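Local atomic coordinates of aldose 1-epimerase (Caenorhabditis elegans, PDB entry 1LUR), a protein that probably catalyses the interconversion of the alpha and beta anomers of aldose sugars such as galactose. Residues Glu120-Ser125 and Val143-Asn148. Residues are numbered along the deposited sequence; the frame is centred on the assembly and turned at random.
Sequences ESVSFS and VTYTVN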
loop_
_atom_site.group_PDB
_atom_site.type_symbol
_atom_site.label_atom_id
_atom_site.label_comp_id
_atom_site.label_asym_id
_atom_site.label_seq_id
_atom_site.Cartn_x
_atom_site.Cartn_y
_atom_site.Cartn_z
ATOM N N GLU A 120 11.725 -2.240 18.402
ATOM C CA GLU A 120 11.841 -1.881 16.991
ATOM C C GLU A 120 10.991 -2.702 16.027
ATOM O O GLU A 120 11.156 -2.595 14.807
ATOM C CB GLU A 120 13.307 -1.967 16.558
ATOM C CG GLU A 120 13.825 -3.385 16.388
ATOM C CD GLU A 120 13.621 -4.239 17.625
ATOM O OE1 GLU A 120 14.227 -3.931 18.674
ATOM O OE2 GLU A 120 12.848 -5.218 17.550
ATOM N N SER A 121 10.077 -3.509 16.555
ATOM C CA SER A 121 9.232 -4.327 15.688
ATOM C C SER A 121 7.890 -4.677 16.326
ATOM O O SER A 121 7.751 -4.680 17.548
ATOM C CB SER A 121 9.982 -5.616 15.326
ATOM O OG SER A 121 9.220 -6.462 14.488
ATOM N N VAL A 122 6.904 -4.969 15.481
ATOM C CA VAL A 122 5.570 -5.331 15.939
ATOM C C VAL A 122 4.922 -6.206 14.872
ATOM O O VAL A 122 5.042 -5.927 13.677
ATOM C CB VAL A 122 4.679 -4.079 16.190
ATOM C CG1 VAL A 122 4.521 -3.280 14.902
ATOM C CG2 VAL A 122 3.313 -4.506 16.719
ATOM N N SER A 123 4.261 -7.276 15.299
ATOM C CA SER A 123 3.603 -8.175 14.362
ATOM C C SER A 123 2.124 -8.270 14.695
ATOM O O SER A 123 1.741 -8.298 15.865
ATOM C CB SER A 123 4.229 -9.568 14.407
ATOM O OG SER A 123 5.597 -9.536 14.035
ATOM N N PHE A 124 1.296 -8.304 13.653
ATOM C CA PHE A 124 -0.152 -8.394 13.800
ATOM C C PHE A 124 -0.626 -9.641 13.077
ATOM O O PHE A 124 -0.015 -10.068 12.100
ATOM C CB PHE A 124 -0.852 -7.195 13.158
ATOM C CG PHE A 124 -0.447 -5.867 13.720
ATOM C CD1 PHE A 124 0.379 -5.016 12.998
ATOM C CD2 PHE A 124 -0.916 -5.451 14.965
ATOM C CE1 PHE A 124 0.733 -3.765 13.502
ATOM C CE2 PHE A 124 -0.569 -4.205 15.480
ATOM C CZ PHE A 124 0.258 -3.359 14.745
ATOM N N SER A 125 -1.718 -10.228 13.552
ATOM C CA SER A 125 -2.243 -11.422 12.914
ATOM C C SER A 125 -3.760 -11.319 12.867
ATOM O O SER A 125 -4.364 -10.639 13.691
ATOM C CB SER A 125 -1.826 -12.676 13.681
ATOM O OG SER A 125 -2.208 -13.845 12.970
ATOM N N VAL A 143 1.294 -9.785 9.623
ATOM C CA VAL A 143 2.026 -8.659 9.063
ATOM C C VAL A 143 2.972 -8.091 10.112
ATOM O O VAL A 143 2.576 -7.862 11.260
ATOM C CB VAL A 143 1.060 -7.547 8.606
ATOM C CG1 VAL A 143 1.819 -6.248 8.377
ATOM C CG2 VAL A 143 0.352 -7.983 7.330
ATOM N N THR A 144 4.219 -7.859 9.713
ATOM C CA THR A 144 5.209 -7.317 10.634
ATOM C C THR A 144 5.834 -6.029 10.130
ATOM O O THR A 144 6.109 -5.884 8.937
ATOM C CB THR A 144 6.356 -8.332 10.887
ATOM O OG1 THR A 144 5.815 -9.565 11.378
ATOM C CG2 THR A 144 7.351 -7.770 11.918
ATOM N N TYR A 145 6.022 -5.085 11.048
ATOM C CA TYR A 145 6.629 -3.804 10.733
ATOM C C TYR A 145 7.892 -3.794 11.583
ATOM O O TYR A 145 7.828 -4.031 12.793
ATOM C CB TYR A 145 5.752 -2.630 11.153
ATOM C CG TYR A 145 4.531 -2.402 10.304
ATOM C CD1 TYR A 145 3.303 -2.969 10.650
ATOM C CD2 TYR A 145 4.580 -1.556 9.196
ATOM C CE1 TYR A 145 2.148 -2.688 9.923
ATOM C CE2 TYR A 145 3.428 -1.268 8.458
ATOM C CZ TYR A 145 2.215 -1.836 8.834
ATOM O OH TYR A 145 1.067 -1.523 8.142
ATOM N N THR A 146 9.031 -3.531 10.954
ATOM C CA THR A 146 10.298 -3.499 11.667
ATOM C C THR A 146 11.167 -2.351 11.171
ATOM O O THR A 146 11.198 -2.056 9.979
ATOM C CB THR A 146 11.070 -4.820 11.453
ATOM O OG1 THR A 146 10.283 -5.922 11.928
ATOM C CG2 THR A 146 12.415 -4.791 12.191
ATOM N N VAL A 147 11.846 -1.681 12.094
ATOM C CA VAL A 147 12.723 -0.575 11.730
ATOM C C VAL A 147 14.115 -1.041 12.144
ATOM O O VAL A 147 14.255 -1.741 13.147
ATOM C CB VAL A 147 12.377 0.719 12.486
ATOM C CG1 VAL A 147 11.096 1.321 11.932
ATOM C CG2 VAL A 147 12.235 0.428 13.979
ATOM N N ASN A 148 15.137 -0.674 11.376
ATOM C CA ASN A 148 16.497 -1.093 11.716
ATOM C C ASN A 148 17.509 0.046 11.683
ATOM O O ASN A 148 17.160 1.189 11.401
ATOM C CB ASN A 148 16.964 -2.207 10.779
ATOM C CG ASN A 148 16.932 -1.799 9.318
ATOM O OD1 ASN A 148 17.256 -0.665 8.965
ATOM N ND2 ASN A 148 16.562 -2.737 8.457
#
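Ser123 and Thr144 face each other as a non-hydrogen-bonded antiparallel pair, their CA atoms 4.2 Å apart, and the link between them runs through the side chains. On Thr144, CB stands 3.5 Å from Ser123 OG, and its two branches then part. OG1, turned opposite the carbonyl carbon (chi1 -57°), hydrogen-bonds Ser123 OG at 2.7 Å; either hydroxyl could donate. CG2 touches both serine hydroxyls, 3.3 Å from Ser123 OG and 3.4 Å from Ser121 OG. Replacing Thr144 by valine would probably leave Ser123 OG without its hydroxyl mate across the strands. One pair along, Ser121 OG and Thr146 OG1 repeat the hydroxyl bond at 2.8 Å.

Strands 121-129 and 138-147 are neighbours in the large antiparallel sheet of the beta-sandwich characteristic of galactose mutarotases, with 113-118 and 152-160 flanking them. The N-to-C directions of 121-125 and 143-147 make an angle of 168°, close to antiparallel, and Val122 and Tyr145 exchange both backbone bonds, the one from Tyr145 N to Val122 O being nearly straight (169° at the hydrogen).

The other face, carrying Val122, Phe124, Val143 and Tyr145, is largely apolar. There Tyr145 CD1 meets the edge of the Phe124 ring near its plane, 3.9 Å from CE1, while Val122 CG1 lies alongside Tyr145 CB. Leu27 touches Val122, Phe124 and Tyr145, and Tyr145 OH hydrogen-bonds Ala32 O.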